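Local coordinates for ATP12 ATPase (Paracoccus denitrificans, PDB 2R31), which probably acts as a chaperone in the assembly of F1-ATPase, at residues 100-105 against 176-181; 91-96 against 172-177; 118-123 against 196-201. All coordinates share one frame; numbering follows the deposited sequence.

The three contacts join parts of the chain more than 70 residues apart, in a single-chain, largely helical protein. On the earlier side, 91-96, 100-105 and 118-123 follow in order along helix 86-95, the loop leading into strand 104-105, and helix 110-130; on the later side come 172-177, 176-181 and 196-201. Interactions 1 and 2 share P176 and G177, in the turn between helices 163-174 and 179-186. The centre of interaction 1 lies about 9 Å from the centres of both others, which are themselves about 16 Å apart. The shared turn links interactions 1 and 2, L102 on W120 and R105 with D121 link 1 and 3, and together they tie earlier helices to later ones.

Interaction 1 of 3, residues 100-105 against 176-181; sequences DLLSYR and PGSLIL
D100 extends its carboxylate to the start of helix 179-186 because CG stands anti to the backbone N (chi1 -159°), and S178 turns OG to meet it in the same sense, with chi1 176°. The arrangement couples an Asx turn to a helix N-cap. S178 is the N-cap residue: its OG accepts from L181 N and donates to D100 OD1 at 2.7 Å, meeting that oxygen on the syn side, slightly out of the carboxylate plane. OD1 also takes L102 N on its anti lone pair, the bond that closes the Asx turn, so two donors grip one oxygen. The other oxygen, D100 OD2, uses its syn lone pair for I180 N at 2.9 Å, a nearly straight bond. Aspartate suits this place: its short side chain can close its own turn and still reach a helix start, where amide N-H groups and the helix dipole would probably stabilise a negative charge. A serine hydroxyl can serve both sides, accepting from the helix amide L181 N and donating to the carboxylate of D100.

Leucine and isoleucine branches pack beside these buried polar groups. L102 sends CD1 to I180 CG2 (3.8 Å) and CD2 to L181 CG (4.0 Å), and it also touches W120 and L123 of helix 110-130. G177 has positive phi, a conformation that favours glycine, and its carbonyl faces the loop. There G177 O accepts from L101 N at 3.0 Å, with the donor tilted 25° from the carbonyl plane.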
# COMPACT_ATOMS: atom_id res chain seq x y z
N ASP A 100 -13.30 6.25 -6.74
CA ASP A 100 -11.92 6.60 -6.89
C ASP A 100 -11.71 8.10 -6.74
O ASP A 100 -12.39 8.89 -7.41
CB ASP A 100 -11.39 6.11 -8.27
CG ASP A 100 -9.88 5.98 -8.27
OD1 ASP A 100 -9.19 7.04 -8.21
OD2 ASP A 100 -9.41 4.82 -8.31
N LEU A 101 -10.71 8.51 -5.95
CA LEU A 101 -10.32 9.91 -5.84
C LEU A 101 -10.28 10.60 -7.21
O LEU A 101 -10.68 11.76 -7.34
CB LEU A 101 -8.93 9.97 -5.19
CG LEU A 101 -8.40 11.35 -4.87
CD1 LEU A 101 -9.06 11.91 -3.60
CD2 LEU A 101 -6.87 11.31 -4.68
N LEU A 102 -9.72 9.92 -8.21
CA LEU A 102 -9.45 10.55 -9.49
C LEU A 102 -10.73 10.83 -10.28
O LEU A 102 -10.68 11.61 -11.26
CB LEU A 102 -8.50 9.75 -10.34
CG LEU A 102 -7.19 9.28 -9.71
CD1 LEU A 102 -6.27 8.79 -10.83
CD2 LEU A 102 -6.48 10.36 -8.89
N SER A 103 -11.84 10.19 -9.92
CA SER A 103 -13.14 10.40 -10.59
C SER A 103 -13.91 11.57 -10.02
O SER A 103 -14.77 12.10 -10.71
CB SER A 103 -14.05 9.17 -10.43
OG SER A 103 -13.62 8.08 -11.18
N TYR A 104 -13.66 11.99 -8.80
CA TYR A 104 -14.53 12.93 -8.07
C TYR A 104 -13.88 14.30 -8.05
O TYR A 104 -13.18 14.68 -7.09
CB TYR A 104 -14.91 12.35 -6.66
CG TYR A 104 -15.91 11.28 -6.98
CD1 TYR A 104 -17.25 11.63 -7.18
CD2 TYR A 104 -15.57 9.96 -7.13
CE1 TYR A 104 -18.21 10.69 -7.49
CE2 TYR A 104 -16.50 9.01 -7.45
CZ TYR A 104 -17.83 9.37 -7.63
OH TYR A 104 -18.79 8.40 -7.95
N ARG A 105 -14.08 15.08 -9.10
CA ARG A 105 -13.43 16.39 -9.30
C ARG A 105 -14.19 17.45 -8.54
O ARG A 105 -15.39 17.29 -8.24
CB ARG A 105 -13.38 16.73 -10.81
CG ARG A 105 -12.80 15.71 -11.77
CD ARG A 105 -11.36 15.43 -11.56
NE ARG A 105 -10.74 14.30 -12.22
CZ ARG A 105 -10.12 14.32 -13.39
NH1 ARG A 105 -10.06 15.46 -14.07
NH2 ARG A 105 -9.57 13.19 -13.84
N PRO A 176 -4.50 7.01 -0.12
CA PRO A 176 -4.94 8.09 -0.97
C PRO A 176 -6.40 8.01 -1.38
O PRO A 176 -6.98 8.99 -1.87
CB PRO A 176 -4.00 7.95 -2.17
CG PRO A 176 -3.68 6.48 -2.29
CD PRO A 176 -3.56 6.09 -0.79
N GLY A 177 -7.01 6.83 -1.23
CA GLY A 177 -8.39 6.63 -1.66
C GLY A 177 -8.58 6.45 -3.15
O GLY A 177 -9.60 6.89 -3.71
N SER A 178 -7.66 5.78 -3.80
CA SER A 178 -7.68 5.61 -5.24
C SER A 178 -7.15 4.24 -5.63
O SER A 178 -5.98 3.92 -5.39
CB SER A 178 -6.82 6.68 -5.93
OG SER A 178 -6.75 6.48 -7.32
N LEU A 179 -8.01 3.44 -6.30
CA LEU A 179 -7.48 2.22 -6.91
C LEU A 179 -6.54 2.54 -8.04
O LEU A 179 -5.53 1.83 -8.20
CB LEU A 179 -8.67 1.35 -7.41
CG LEU A 179 -8.23 0.04 -8.05
CD1 LEU A 179 -7.45 -0.84 -7.13
CD2 LEU A 179 -9.47 -0.70 -8.57
N ILE A 180 -6.85 3.55 -8.86
CA ILE A 180 -5.97 3.85 -9.98
C ILE A 180 -4.57 4.23 -9.51
O ILE A 180 -3.57 3.76 -10.08
CB ILE A 180 -6.57 4.91 -10.90
CG1 ILE A 180 -7.94 4.47 -11.45
CG2 ILE A 180 -5.61 5.28 -12.02
CD1 ILE A 180 -7.98 3.03 -12.04
N LEU A 181 -4.45 5.08 -8.48
CA LEU A 181 -3.12 5.41 -8.01
C LEU A 181 -2.41 4.22 -7.44
O LEU A 181 -1.18 4.04 -7.63
CB LEU A 181 -3.14 6.53 -6.97
CG LEU A 181 -3.61 7.91 -7.46
CD1 LEU A 181 -3.61 8.89 -6.29
CD2 LEU A 181 -2.75 8.43 -8.59

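Interaction 2 of 3, residues 91-96 against 172-177; sequences AMLGDY and LVTLPG
Y96 lays one face of its ring over V173 at the place where helices 86-95 and 163-174 come together. The valine puts CG1 anti to its backbone N (chi1 173°), which brings that methyl over the tyrosine in a CH-pi contact, 3.9 Å from the ring centroid and 23° off its normal. The methyl is displaced toward the rim on the CB side, with CG of Y96 its nearest ring atom at 3.6 Å. A beta-branched valine suits the site because its branch at CB holds a methyl close to the backbone, where the ring can rest on it; a tyrosine suits it because the ring face receives V173 CG1 while the hydroxyl end reaches T174 CG2, which approaches obliquely, 3.8 Å from Y96 OH. T174 OG1 lies between the backbone N and the carbonyl carbon (chi1 62°), where it bonds to H170 O, and this rotamer leaves CG2 directed to the tyrosine. G177 C comes within 4.0 Å of Y96 CD2. L93, one turn before Y96, sets CD2 against both V173 CB (4.0 Å) and T174 CG2 (3.9 Å). Replacing Y96 with alanine is likely to leave V173 CG1 without its aromatic partner and open a gap beside T174 and G177. With L179 also touching both Y96 and V173, this is apolar helix-helix packing near the C-terminal ends of two helices, where G177, whose positive phi favours glycine, leads out of the second.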
# COMPACT_ATOMS: atom_id res chain seq x y z
N ALA A 91 -11.93 -8.02 -3.32
CA ALA A 91 -13.18 -7.37 -3.76
C ALA A 91 -13.25 -5.96 -3.21
O ALA A 91 -13.64 -5.01 -3.90
CB ALA A 91 -14.35 -8.19 -3.32
N MET A 92 -12.86 -5.79 -1.93
CA MET A 92 -12.91 -4.48 -1.30
C MET A 92 -11.99 -3.49 -2.00
O MET A 92 -12.37 -2.33 -2.26
CB MET A 92 -12.54 -4.67 0.19
CG MET A 92 -12.52 -3.39 1.01
SD MET A 92 -11.03 -2.43 0.90
CE MET A 92 -9.90 -3.49 1.74
N LEU A 93 -10.77 -3.91 -2.32
CA LEU A 93 -9.84 -3.00 -2.99
C LEU A 93 -10.32 -2.73 -4.41
O LEU A 93 -10.28 -1.58 -4.90
CB LEU A 93 -8.43 -3.54 -2.95
CG LEU A 93 -7.78 -3.58 -1.58
CD1 LEU A 93 -6.45 -4.31 -1.65
CD2 LEU A 93 -7.62 -2.18 -1.00
N GLY A 94 -10.80 -3.76 -5.11
CA GLY A 94 -11.30 -3.57 -6.46
C GLY A 94 -12.48 -2.60 -6.48
O GLY A 94 -12.68 -1.87 -7.48
N ASP A 95 -13.29 -2.58 -5.44
CA ASP A 95 -14.44 -1.70 -5.35
C ASP A 95 -14.06 -0.23 -5.27
O ASP A 95 -14.91 0.63 -5.58
CB ASP A 95 -15.29 -2.02 -4.16
CG ASP A 95 -16.13 -3.21 -4.29
OD1 ASP A 95 -16.31 -3.75 -5.44
OD2 ASP A 95 -16.62 -3.65 -3.22
N TYR A 96 -12.80 0.10 -4.93
CA TYR A 96 -12.41 1.50 -5.01
C TYR A 96 -12.46 2.03 -6.45
O TYR A 96 -12.49 3.24 -6.64
CB TYR A 96 -11.02 1.71 -4.42
CG TYR A 96 -10.98 1.95 -2.93
CD1 TYR A 96 -11.05 0.90 -2.03
CD2 TYR A 96 -10.90 3.24 -2.43
CE1 TYR A 96 -11.01 1.11 -0.70
CE2 TYR A 96 -10.83 3.44 -1.06
CZ TYR A 96 -10.89 2.35 -0.19
OH TYR A 96 -10.85 2.64 1.16
N LEU A 172 -1.57 1.44 -0.60
CA LEU A 172 -1.41 2.26 -1.79
C LEU A 172 -2.75 2.66 -2.40
O LEU A 172 -2.81 3.65 -3.13
CB LEU A 172 -0.53 1.53 -2.82
CG LEU A 172 0.91 1.33 -2.38
CD1 LEU A 172 1.60 0.34 -3.33
CD2 LEU A 172 1.69 2.61 -2.27
N VAL A 173 -3.81 1.93 -2.08
CA VAL A 173 -5.17 2.26 -2.46
C VAL A 173 -5.88 3.05 -1.37
O VAL A 173 -6.45 4.10 -1.59
CB VAL A 173 -5.99 0.99 -2.82
CG1 VAL A 173 -7.46 1.30 -3.05
CG2 VAL A 173 -5.36 0.32 -4.04
N THR A 174 -5.89 2.48 -0.14
CA THR A 174 -6.75 3.05 0.90
C THR A 174 -6.27 4.36 1.43
O THR A 174 -7.11 5.22 1.81
CB THR A 174 -6.99 2.03 2.05
OG1 THR A 174 -5.72 1.76 2.65
CG2 THR A 174 -7.59 0.75 1.57
N LEU A 175 -4.98 4.59 1.53
CA LEU A 175 -4.54 5.84 2.13
C LEU A 175 -4.83 7.01 1.19
O LEU A 175 -5.46 8.00 1.64
CB LEU A 175 -3.10 5.71 2.66
CG LEU A 175 -2.83 4.50 3.59
CD1 LEU A 175 -1.37 4.48 4.00
CD2 LEU A 175 -3.75 4.46 4.80
N PRO A 176 -4.50 7.01 -0.12
CA PRO A 176 -4.94 8.09 -0.97
C PRO A 176 -6.40 8.01 -1.38
O PRO A 176 -6.98 8.99 -1.87
CB PRO A 176 -4.00 7.95 -2.17
CG PRO A 176 -3.68 6.48 -2.29
CD PRO A 176 -3.56 6.09 -0.79
N GLY A 177 -7.01 6.83 -1.23
CA GLY A 177 -8.39 6.63 -1.66
C GLY A 177 -8.58 6.45 -3.15
O GLY A 177 -9.60 6.89 -3.71

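Interaction 3 of 3, residues 118-123 against 196-201; sequences EGWDPL and HALSRI
W120 reaches L198 through one hydrogen bond, the only one across this contact: NE1 of W120 donates to L198 O at 2.8 Å with an N-H...O angle of 156°. The indole is set on this course by CG standing anti to the carbonyl carbon (chi1 -64°). The oxygen lies almost in the indole plane, at the ring edge, whereas seen from the acceptor the donor stands above the carbonyl plane, 48° out of it. L198 O is near the end of helix 192-199, where the next bond up the chain, from I201 N, is weak and long, so the indole N-H gives this carbonyl a firmer partner. Tryptophan suits the place because it combines a broad apolar surface with a single donor at its edge.

Apolar contacts lie beside the bond. I201 CD1 comes obliquely to within 3.5 Å of W120 NE1, the two side chains sliding past each other in opposite directions. L198 divides its branches: CD1 meets L123 CD1 at 3.8 Å, and CD2 rests 3.6 Å from G119 O. Side chains press on the G119 backbone, and a CB on G119 would collide with I201 CD1 and crowd L198 CD2, consistent with glycine.

Helix 110-130 thus lies against the junction of helices 192-199 and 201-210, with I201 also touching L112, A115 and Q116 of the same long helix. L198 packs on L181 and L123 on A184 of helix 179-186, while W120 and L123 both cover L102, just before strand 104-105.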
# COMPACT_ATOMS: atom_id res chain seq x y z
N GLU A 118 -4.91 18.40 -14.82
CA GLU A 118 -3.50 18.27 -15.22
C GLU A 118 -2.83 17.07 -14.59
O GLU A 118 -2.06 16.35 -15.23
CB GLU A 118 -2.73 19.54 -14.84
CG GLU A 118 -1.25 19.51 -15.20
CD GLU A 118 -0.41 20.63 -14.66
OE1 GLU A 118 -0.74 21.28 -13.64
OE2 GLU A 118 0.64 20.87 -15.26
N GLY A 119 -3.12 16.89 -13.30
CA GLY A 119 -2.46 15.79 -12.60
C GLY A 119 -3.09 14.43 -12.84
O GLY A 119 -2.43 13.41 -12.92
N TRP A 120 -4.42 14.40 -12.89
CA TRP A 120 -5.16 13.15 -12.86
C TRP A 120 -5.59 12.60 -14.21
O TRP A 120 -5.69 11.38 -14.37
CB TRP A 120 -6.41 13.29 -11.97
CG TRP A 120 -6.09 13.57 -10.52
CD1 TRP A 120 -4.87 13.42 -9.89
CD2 TRP A 120 -7.01 14.02 -9.52
NE1 TRP A 120 -5.00 13.75 -8.57
CE2 TRP A 120 -6.27 14.12 -8.32
CE3 TRP A 120 -8.34 14.33 -9.51
CZ2 TRP A 120 -6.86 14.55 -7.12
CZ3 TRP A 120 -8.92 14.74 -8.33
CH2 TRP A 120 -8.20 14.86 -7.14
N ASP A 121 -5.82 13.46 -15.19
CA ASP A 121 -6.23 12.95 -16.51
C ASP A 121 -5.19 11.99 -17.09
O ASP A 121 -5.58 10.99 -17.69
CB ASP A 121 -6.55 14.08 -17.47
CG ASP A 121 -7.83 14.83 -17.22
OD1 ASP A 121 -8.61 14.42 -16.34
OD2 ASP A 121 -8.05 15.87 -17.88
N PRO A 122 -3.88 12.21 -16.94
CA PRO A 122 -2.93 11.21 -17.47
C PRO A 122 -3.09 9.86 -16.84
O PRO A 122 -2.83 8.83 -17.48
CB PRO A 122 -1.58 11.83 -17.18
CG PRO A 122 -1.83 13.32 -17.19
CD PRO A 122 -3.16 13.44 -16.51
N LEU A 123 -3.46 9.78 -15.56
CA LEU A 123 -3.64 8.53 -14.87
C LEU A 123 -4.93 7.82 -15.27
O LEU A 123 -4.95 6.60 -15.42
CB LEU A 123 -3.51 8.72 -13.34
CG LEU A 123 -1.97 8.61 -13.05
CD1 LEU A 123 -1.24 9.82 -13.35
CD2 LEU A 123 -1.74 7.32 -12.46
N HIS A 196 1.48 9.92 -3.95
CA HIS A 196 1.16 10.74 -2.77
C HIS A 196 0.91 12.19 -3.16
O HIS A 196 -0.12 12.80 -2.79
CB HIS A 196 2.31 10.61 -1.77
CG HIS A 196 2.11 11.46 -0.57
ND1 HIS A 196 1.14 11.24 0.37
CD2 HIS A 196 2.85 12.56 -0.23
CE1 HIS A 196 1.31 12.19 1.31
NE2 HIS A 196 2.30 12.98 0.98
N ALA A 197 1.81 12.77 -3.95
CA ALA A 197 1.64 14.15 -4.40
C ALA A 197 0.34 14.31 -5.18
O ALA A 197 -0.45 15.28 -4.94
CB ALA A 197 2.85 14.59 -5.19
N LEU A 198 0.07 13.41 -6.11
CA LEU A 198 -1.16 13.51 -6.91
C LEU A 198 -2.39 13.48 -6.02
O LEU A 198 -3.39 14.14 -6.28
CB LEU A 198 -1.24 12.41 -7.96
CG LEU A 198 -0.26 12.53 -9.10
CD1 LEU A 198 -0.33 11.28 -9.97
CD2 LEU A 198 -0.52 13.78 -9.94
N SER A 199 -2.33 12.66 -4.97
CA SER A 199 -3.48 12.48 -4.11
C SER A 199 -3.83 13.74 -3.31
O SER A 199 -4.93 13.87 -2.83
CB SER A 199 -3.30 11.33 -3.15
OG SER A 199 -2.43 11.65 -2.06
N ARG A 200 -2.85 14.64 -3.17
CA ARG A 200 -2.95 15.84 -2.34
C ARG A 200 -3.29 17.10 -3.11
O ARG A 200 -3.19 18.19 -2.53
CB ARG A 200 -1.65 16.07 -1.57
CG ARG A 200 -1.28 15.04 -0.59
CD ARG A 200 -0.15 15.54 0.24
NE ARG A 200 -0.56 16.60 1.11
CZ ARG A 200 -0.16 17.61 1.79
NH1 ARG A 200 1.11 17.99 1.73
NH2 ARG A 200 -0.89 18.42 2.58
N ILE A 201 -3.70 17.02 -4.36
CA ILE A 201 -3.90 18.26 -5.13
C ILE A 201 -4.87 19.19 -4.45
O ILE A 201 -4.59 20.41 -4.40
CB ILE A 201 -4.30 17.93 -6.61
CG1 ILE A 201 -3.09 17.40 -7.37
CG2 ILE A 201 -4.94 19.10 -7.29
CD1 ILE A 201 -3.37 16.88 -8.78